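Local structure of TRAP-T family transporter, DctP (Periplasmic binding) subunit (Sulfitobacter sp. NAS-14.1, 4PF8) at residues A[34-39]-A[267-272]; A[75-80]-A[133-138]; A[148-153]-A[221-226]. The protein binds beta-D-galacturonate and probably hands it, as the periplasmic solute-binding subunit, to the membrane components of a TRAP transporter. All blocks are in the same frame, centred on the assembly; numbering follows the deposited sequence.

Interaction 1: A[34-39]-A[267-272]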
# COMPACT_ATOMS: atom_id res chain seq x y z
N GLU A 34 -15.25 0.36 -5.54
CA GLU A 34 -15.92 1.54 -5.02
C GLU A 34 -16.21 1.43 -3.53
O GLU A 34 -16.09 2.42 -2.80
CB GLU A 34 -17.23 1.80 -5.79
CG GLU A 34 -17.87 3.13 -5.45
CD GLU A 34 -18.97 3.55 -6.41
OE1 GLU A 34 -19.23 2.81 -7.39
OE2 GLU A 34 -19.58 4.61 -6.18
N ASP A 35 -16.65 0.25 -3.08
CA ASP A 35 -16.98 0.10 -1.66
C ASP A 35 -15.75 -0.41 -0.90
O ASP A 35 -15.56 -1.62 -0.70
CB ASP A 35 -18.17 -0.83 -1.46
CG ASP A 35 -18.63 -0.85 -0.00
OD1 ASP A 35 -18.12 -0.03 0.80
OD2 ASP A 35 -19.48 -1.69 0.35
N TYR A 36 -14.91 0.53 -0.48
CA TYR A 36 -13.61 0.23 0.12
C TYR A 36 -13.19 1.50 0.89
O TYR A 36 -13.51 2.60 0.47
CB TYR A 36 -12.59 -0.12 -0.97
CG TYR A 36 -11.35 -0.83 -0.46
CD1 TYR A 36 -11.38 -2.19 -0.22
CD2 TYR A 36 -10.16 -0.15 -0.27
CE1 TYR A 36 -10.25 -2.86 0.23
CE2 TYR A 36 -9.02 -0.81 0.20
CZ TYR A 36 -9.08 -2.17 0.44
OH TYR A 36 -7.93 -2.83 0.87
N PRO A 37 -12.46 1.38 2.00
CA PRO A 37 -12.18 2.57 2.84
C PRO A 37 -11.41 3.69 2.14
O PRO A 37 -11.70 4.89 2.32
CB PRO A 37 -11.34 2.00 3.99
CG PRO A 37 -11.85 0.60 4.12
CD PRO A 37 -12.13 0.12 2.71
N VAL A 38 -10.44 3.31 1.32
CA VAL A 38 -9.70 4.26 0.52
C VAL A 38 -10.65 5.05 -0.37
O VAL A 38 -10.57 6.27 -0.44
CB VAL A 38 -8.68 3.54 -0.37
CG1 VAL A 38 -8.03 4.52 -1.35
CG2 VAL A 38 -7.63 2.82 0.48
N SER A 39 -11.54 4.34 -1.04
CA SER A 39 -12.51 4.96 -1.95
C SER A 39 -13.37 6.00 -1.25
O SER A 39 -13.59 7.10 -1.78
CB SER A 39 -13.38 3.87 -2.56
OG SER A 39 -12.58 2.75 -2.93
N LYS A 267 -10.52 5.47 10.30
CA LYS A 267 -11.64 4.97 11.09
C LYS A 267 -12.36 3.87 10.31
O LYS A 267 -12.66 2.81 10.85
CB LYS A 267 -12.58 6.13 11.49
CG LYS A 267 -14.04 5.75 11.73
CD LYS A 267 -14.93 7.01 11.74
CE LYS A 267 -16.42 6.66 11.61
NZ LYS A 267 -16.93 6.88 10.21
N LEU A 268 -12.58 4.10 9.02
CA LEU A 268 -13.25 3.11 8.19
C LEU A 268 -12.40 1.87 8.06
O LEU A 268 -12.92 0.75 8.00
CB LEU A 268 -13.53 3.67 6.80
CG LEU A 268 -14.54 4.82 6.75
CD1 LEU A 268 -14.69 5.35 5.33
CD2 LEU A 268 -15.90 4.41 7.29
N TRP A 269 -11.08 2.05 7.99
CA TRP A 269 -10.17 0.90 7.84
C TRP A 269 -10.32 -0.11 8.99
O TRP A 269 -10.46 -1.30 8.75
CB TRP A 269 -8.71 1.35 7.74
CG TRP A 269 -7.86 0.16 7.50
CD1 TRP A 269 -7.15 -0.54 8.43
CD2 TRP A 269 -7.70 -0.52 6.27
NE1 TRP A 269 -6.55 -1.63 7.84
CE2 TRP A 269 -6.84 -1.62 6.51
CE3 TRP A 269 -8.18 -0.30 4.98
CZ2 TRP A 269 -6.48 -2.51 5.51
CZ3 TRP A 269 -7.78 -1.16 3.98
CH2 TRP A 269 -6.97 -2.26 4.25
N GLY A 270 -10.33 0.36 10.23
CA GLY A 270 -10.47 -0.55 11.37
C GLY A 270 -11.71 -1.42 11.26
O GLY A 270 -11.67 -2.65 11.41
N GLU A 271 -12.83 -0.77 10.96
CA GLU A 271 -14.11 -1.44 10.79
C GLU A 271 -14.06 -2.47 9.65
O GLU A 271 -14.49 -3.62 9.81
CB GLU A 271 -15.16 -0.35 10.57
CG GLU A 271 -16.41 -0.62 9.79
CD GLU A 271 -17.18 0.70 9.61
OE1 GLU A 271 -17.65 1.03 8.49
OE2 GLU A 271 -17.29 1.44 10.62
N ARG A 272 -13.51 -2.07 8.50
CA ARG A 272 -13.42 -2.96 7.36
C ARG A 272 -12.48 -4.14 7.54
O ARG A 272 -12.76 -5.23 7.05
CB ARG A 272 -13.01 -2.16 6.10
CG ARG A 272 -13.00 -2.96 4.81
CD ARG A 272 -14.33 -3.60 4.53
NE ARG A 272 -14.26 -4.44 3.35
CZ ARG A 272 -14.59 -4.03 2.13
NH1 ARG A 272 -14.46 -4.88 1.11
NH2 ARG A 272 -15.01 -2.80 1.91
O HOH W 1 -15.96 -4.38 -1.33
O HOH W 2 -15.79 -0.42 3.22

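Interaction 2: A[75-80]-A[133-138]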
# COMPACT_ATOMS: atom_id res chain seq x y z
N GLU A 75 3.32 7.76 -12.33
CA GLU A 75 3.97 8.55 -13.38
C GLU A 75 3.03 9.64 -13.91
O GLU A 75 3.44 10.79 -14.11
CB GLU A 75 4.41 7.63 -14.52
CG GLU A 75 5.06 8.36 -15.69
CD GLU A 75 6.50 8.77 -15.41
OE1 GLU A 75 6.99 8.54 -14.27
OE2 GLU A 75 7.14 9.31 -16.35
N GLN A 76 1.77 9.29 -14.13
CA GLN A 76 0.80 10.30 -14.58
C GLN A 76 0.70 11.45 -13.59
O GLN A 76 0.59 12.61 -13.97
CB GLN A 76 -0.59 9.70 -14.74
CG GLN A 76 -0.73 8.70 -15.87
CD GLN A 76 -2.13 8.14 -15.91
OE1 GLN A 76 -3.11 8.89 -15.84
NE2 GLN A 76 -2.24 6.82 -16.02
N LEU A 77 0.68 11.13 -12.30
CA LEU A 77 0.51 12.16 -11.28
C LEU A 77 1.71 13.09 -11.25
O LEU A 77 1.56 14.32 -11.17
CB LEU A 77 0.27 11.51 -9.91
CG LEU A 77 -0.12 12.56 -8.86
CD1 LEU A 77 -1.43 12.25 -8.16
CD2 LEU A 77 1.02 12.74 -7.87
N ARG A 78 2.91 12.54 -11.35
CA ARG A 78 4.12 13.34 -11.38
C ARG A 78 4.13 14.27 -12.58
O ARG A 78 4.63 15.39 -12.50
CB ARG A 78 5.37 12.45 -11.41
CG ARG A 78 5.56 11.64 -10.17
CD ARG A 78 6.77 10.74 -10.29
NE ARG A 78 7.98 11.53 -10.42
CZ ARG A 78 9.10 11.09 -10.98
NH1 ARG A 78 9.17 9.86 -11.47
NH2 ARG A 78 10.15 11.89 -11.03
N LEU A 79 3.57 13.81 -13.69
CA LEU A 79 3.53 14.60 -14.92
C LEU A 79 2.40 15.61 -14.95
O LEU A 79 2.35 16.45 -15.84
CB LEU A 79 3.39 13.67 -16.11
CG LEU A 79 4.56 12.75 -16.43
CD1 LEU A 79 4.10 11.79 -17.52
CD2 LEU A 79 5.79 13.52 -16.86
N GLY A 80 1.47 15.54 -13.99
CA GLY A 80 0.33 16.43 -13.96
C GLY A 80 -0.85 16.02 -14.78
O GLY A 80 -1.80 16.79 -14.92
N LYS A 133 10.00 14.88 -6.19
CA LYS A 133 9.65 14.13 -7.38
C LYS A 133 8.29 14.55 -7.95
O LYS A 133 7.70 13.84 -8.76
CB LYS A 133 9.65 12.64 -7.05
CG LYS A 133 11.03 12.09 -6.69
CD LYS A 133 12.02 12.31 -7.80
CE LYS A 133 13.33 11.54 -7.59
NZ LYS A 133 14.03 11.96 -6.37
N GLY A 134 7.77 15.69 -7.51
CA GLY A 134 6.52 16.20 -8.07
C GLY A 134 5.22 15.76 -7.42
O GLY A 134 4.16 15.82 -8.04
N ILE A 135 5.29 15.31 -6.17
CA ILE A 135 4.13 14.73 -5.51
C ILE A 135 3.95 15.40 -4.15
O ILE A 135 4.89 15.48 -3.36
CB ILE A 135 4.36 13.22 -5.28
CG1 ILE A 135 4.54 12.51 -6.62
CG2 ILE A 135 3.20 12.61 -4.51
CD1 ILE A 135 5.01 11.06 -6.47
N VAL A 136 2.74 15.91 -3.90
CA VAL A 136 2.44 16.59 -2.64
C VAL A 136 1.61 15.66 -1.76
O VAL A 136 0.48 15.33 -2.06
CB VAL A 136 1.70 17.92 -2.89
CG1 VAL A 136 1.29 18.57 -1.58
CG2 VAL A 136 2.57 18.87 -3.70
N ALA A 137 2.20 15.23 -0.64
CA ALA A 137 1.54 14.32 0.29
C ALA A 137 0.53 15.07 1.16
O ALA A 137 0.85 16.11 1.75
CB ALA A 137 2.58 13.64 1.17
N LEU A 138 -0.70 14.57 1.22
CA LEU A 138 -1.74 15.22 2.02
C LEU A 138 -2.12 14.42 3.26
O LEU A 138 -2.73 14.94 4.19
CB LEU A 138 -2.99 15.45 1.19
CG LEU A 138 -2.80 16.33 -0.05
CD1 LEU A 138 -4.09 16.38 -0.84
CD2 LEU A 138 -2.34 17.73 0.33
O HOH W 3 3.68 17.09 -10.51

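Interaction 3: A[148-153]-A[221-226]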
# COMPACT_ATOMS: atom_id res chain seq x y z
N PHE A 148 0.43 -13.66 3.67
CA PHE A 148 0.36 -14.57 2.53
C PHE A 148 -0.97 -15.28 2.40
O PHE A 148 -1.53 -15.74 3.39
CB PHE A 148 1.46 -15.64 2.62
CG PHE A 148 2.84 -15.11 2.33
CD1 PHE A 148 3.20 -14.74 1.06
CD2 PHE A 148 3.77 -14.97 3.35
CE1 PHE A 148 4.46 -14.22 0.79
CE2 PHE A 148 5.02 -14.48 3.10
CZ PHE A 148 5.38 -14.10 1.82
N TYR A 149 -1.43 -15.43 1.16
CA TYR A 149 -2.51 -16.35 0.86
C TYR A 149 -2.13 -17.19 -0.33
O TYR A 149 -1.42 -16.73 -1.23
CB TYR A 149 -3.83 -15.62 0.62
CG TYR A 149 -3.81 -14.41 -0.28
CD1 TYR A 149 -4.05 -14.53 -1.65
CD2 TYR A 149 -3.59 -13.14 0.23
CE1 TYR A 149 -4.09 -13.43 -2.46
CE2 TYR A 149 -3.62 -12.04 -0.57
CZ TYR A 149 -3.87 -12.17 -1.90
OH TYR A 149 -3.94 -11.04 -2.70
N ASN A 150 -2.59 -18.43 -0.34
CA ASN A 150 -2.30 -19.30 -1.46
C ASN A 150 -3.31 -20.42 -1.59
O ASN A 150 -4.14 -20.63 -0.71
CB ASN A 150 -0.86 -19.81 -1.38
CG ASN A 150 -0.68 -20.93 -0.38
OD1 ASN A 150 -0.70 -22.10 -0.76
ND2 ASN A 150 -0.46 -20.58 0.88
N SER A 151 -3.23 -21.15 -2.70
CA SER A 151 -4.17 -22.24 -2.99
C SER A 151 -3.61 -23.61 -2.71
O SER A 151 -4.27 -24.60 -3.01
CB SER A 151 -4.58 -22.16 -4.46
OG SER A 151 -3.45 -22.31 -5.30
N VAL A 152 -2.42 -23.68 -2.15
CA VAL A 152 -1.70 -24.95 -1.97
C VAL A 152 -1.75 -25.50 -0.53
O VAL A 152 -2.20 -26.63 -0.30
CB VAL A 152 -0.22 -24.79 -2.40
CG1 VAL A 152 0.56 -26.12 -2.22
CG2 VAL A 152 -0.13 -24.34 -3.83
N LYS A 153 -1.29 -24.71 0.44
CA LYS A 153 -1.20 -25.19 1.81
C LYS A 153 -0.97 -24.05 2.76
O LYS A 153 -0.56 -22.97 2.36
CB LYS A 153 -0.04 -26.17 1.92
CG LYS A 153 1.31 -25.54 1.66
CD LYS A 153 2.43 -26.58 1.59
CE LYS A 153 3.77 -25.93 1.26
NZ LYS A 153 4.90 -26.91 1.23
N ALA A 221 -7.88 -18.65 -3.41
CA ALA A 221 -6.71 -18.99 -2.60
C ALA A 221 -7.20 -19.11 -1.16
O ALA A 221 -7.33 -18.10 -0.45
CB ALA A 221 -5.64 -17.93 -2.74
N LYS A 222 -7.49 -20.33 -0.74
CA LYS A 222 -8.23 -20.55 0.50
C LYS A 222 -7.39 -20.75 1.76
O LYS A 222 -7.96 -21.06 2.81
CB LYS A 222 -9.19 -21.73 0.33
CG LYS A 222 -10.09 -21.69 -0.91
CD LYS A 222 -11.03 -20.48 -0.97
CE LYS A 222 -12.20 -20.59 0.02
NZ LYS A 222 -13.14 -19.43 -0.09
N TYR A 223 -6.07 -20.56 1.67
CA TYR A 223 -5.22 -20.54 2.86
C TYR A 223 -4.70 -19.14 3.08
O TYR A 223 -4.11 -18.56 2.19
CB TYR A 223 -4.04 -21.50 2.69
CG TYR A 223 -4.46 -22.92 2.50
CD1 TYR A 223 -4.89 -23.67 3.57
CD2 TYR A 223 -4.44 -23.51 1.25
CE1 TYR A 223 -5.29 -24.99 3.40
CE2 TYR A 223 -4.84 -24.83 1.07
CZ TYR A 223 -5.26 -25.55 2.15
OH TYR A 223 -5.66 -26.86 1.99
N TYR A 224 -4.94 -18.59 4.27
CA TYR A 224 -4.46 -17.24 4.61
C TYR A 224 -3.64 -17.39 5.88
O TYR A 224 -4.14 -17.88 6.91
CB TYR A 224 -5.66 -16.32 4.86
CG TYR A 224 -5.40 -14.81 4.91
CD1 TYR A 224 -4.39 -14.23 4.18
CD2 TYR A 224 -6.22 -13.96 5.66
CE1 TYR A 224 -4.18 -12.86 4.18
CE2 TYR A 224 -6.02 -12.60 5.67
CZ TYR A 224 -4.98 -12.06 4.92
OH TYR A 224 -4.76 -10.68 4.92
N SER A 225 -2.37 -17.01 5.80
CA SER A 225 -1.41 -17.25 6.86
C SER A 225 -0.92 -15.87 7.32
O SER A 225 -0.31 -15.13 6.54
CB SER A 225 -0.27 -18.10 6.36
OG SER A 225 -0.77 -19.34 5.83
N LEU A 226 -1.19 -15.54 8.57
CA LEU A 226 -1.04 -14.17 9.06
C LEU A 226 0.39 -13.81 9.47
O LEU A 226 0.69 -13.51 10.64
CB LEU A 226 -2.05 -13.89 10.19
CG LEU A 226 -3.53 -14.05 9.79
CD1 LEU A 226 -4.43 -13.92 11.02
CD2 LEU A 226 -3.95 -13.08 8.70
O HOH W 4 -1.02 -18.75 3.11
O HOH W 5 -3.17 -28.34 1.74

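Interaction 1: A[34-39]-A[267-272]
P37, in the first turn of helix 37-52, packs against three residues of helix 248-282 and makes most of the apolar contact. Its CG lies 3.6 Å from R272 CB, and the pyrrolidine ring crosses the aliphatic root of the arginine at about a right angle. Against L268 and W269 of the same helix, P37 CB meets L268 CB at 3.9 Å and P37 CG meets W269 CE3 at 3.9 Å. W269 runs alongside Y36, both pointing the same way; the closest approach is Y36 OH to W269 CZ3, 3.5 Å, with the hydroxyl at the edge of the indole. The Y36 chi1 of -163° places CG opposite the backbone N and swings the ring alongside the indole; its OH bonds S211 while its ring stacks on H32.

The polar part centres on R272. Its NH2 donates to D35 O at 2.9 Å, nearly straight at 169°; the oxygen lies in the guanidinium plane, but the donor stands above the carbonyl plane. A water links D35 O with R272 NH1, and a second accepts from R272 NH2 and donates only weakly to D35 OD1. The two charged groups do not form a salt bridge, for D35 OD1 and R272 NH2 are 4.3 Å apart; D35 bonds H40, and R272 pairs with E213.

H32 and S211 both line the galacturonate pocket. The contact therefore joins the long helix to second-shell Y36, with a neutral carbonyl as the direct acceptor for the arginine and E213 probably balancing its charge.

Interaction 2: A[75-80]-A[133-138]
R78 lays its side chain along K133, the two pointing the same way, with R78 NH2 3.8 Å from K133 CD. The bend at chi3 (64°) turns the guanidinium so that NE, rather than a terminal nitrogen, donates to K133 O. The R78 NE to K133 O bond is 2.9 Å long and uses a lone pair in the carbonyl plane, with the oxygen at the edge of the guanidinium. E75 OE1 lies 3.8 Å from R78 NH1 but well out of the guanidinium plane, a long, purely electrostatic pairing. R78 CG also touches I135 CD1 at 3.8 Å. Beside it L77 CD2 packs on I135 CG1 at 3.7 Å, those side chains crossing at about a right angle. A water joins R78 O to G134 O, donating to both. A leucine in place of R78 would probably leave the K133 carbonyl without this side-chain donor and E75 without its nearby positive charge.

Both segments hold helix ends: G80 and G134, each with positive phi, close helices 70-79 and 121-132 in Schellman motifs. Strand 135-141 leaves G134 as the edge strand of the five-stranded sheet, paired with strand 234-239, while the last turn of helix 70-79 covers its first residue.

Interaction 3: A[148-153]-A[221-226]
Strands 148-150 and 223-226 run antiparallel, their axes 4.8 Å apart at closest and their directions 164° apart. Y149 and Y224 form a non-hydrogen-bonded pair, flanked by the exchange between N150 and Y223: N150 N donates to Y223 O at 3.0 Å, and Y223 N returns a bond to N150 O at 3.1 Å. Farther along, S225 N reaches F148 O in a nearly straight bond of 2.9 Å. K222 and Y223 both face N150, a classic beta bulge where the 221-226 chain enters its strand.

Y224 brings CD1 to 3.3 Å from F148 O, the oxygen lying at the ring's edge, while Y149 CB approaches Y224 CD1 obliquely. With chi1 at 46°, between the backbone N and the carbonyl carbon, the Y149 ring is placed with A221 CB at its edge, 3.9 Å from Y149 CD1. The phenolic OH groups bond outward, Y149 to H217 and Y224 to the backbone O of N207, a residue of the galacturonate pocket. On the sheet face of N150 and Y223, the Y223 ring lies against the 151-153 turn, K153 CA over one face and S151 C at its edge, and Y223 OH shares a water with V152 O.

N150 fixes that turn. Its OD1 accepts from V152 N, an Asx turn, and from K153 N, while ND2 donates to K153 O at 2.8 Å. Both ends of the amide are thus used, which should hold it against flipping. The tyrosine ring packs on the backbone of the turn, and the buried asparagine satisfies backbone polar groups just where pairing with strand 223-226 stops.

How the interactions relate
All three contacts are partly buried, but they join different elements of the fold. Interaction 1 joins two helices near the ligand, its buried share carried by Y36, P37 and W269; interactions 2 and 3 fall within the chain loop it closes. Interaction 2 sets a helix end against the edge strand of the five-stranded sheet, with L77 and I135 buried. Interaction 3 lies inside the four-stranded sheet, its strand residues mostly buried but S151 and V152 exposed. Interactions 2 and 3 are on opposite sides of the chain's centre, about 35 Å between centres, although strands 135-141 and 146-150 are consecutive. An arginine donating to a backbone carbonyl marks interactions 1 and 2, while interaction 3 relies on main-chain pairing plus an asparagine amide.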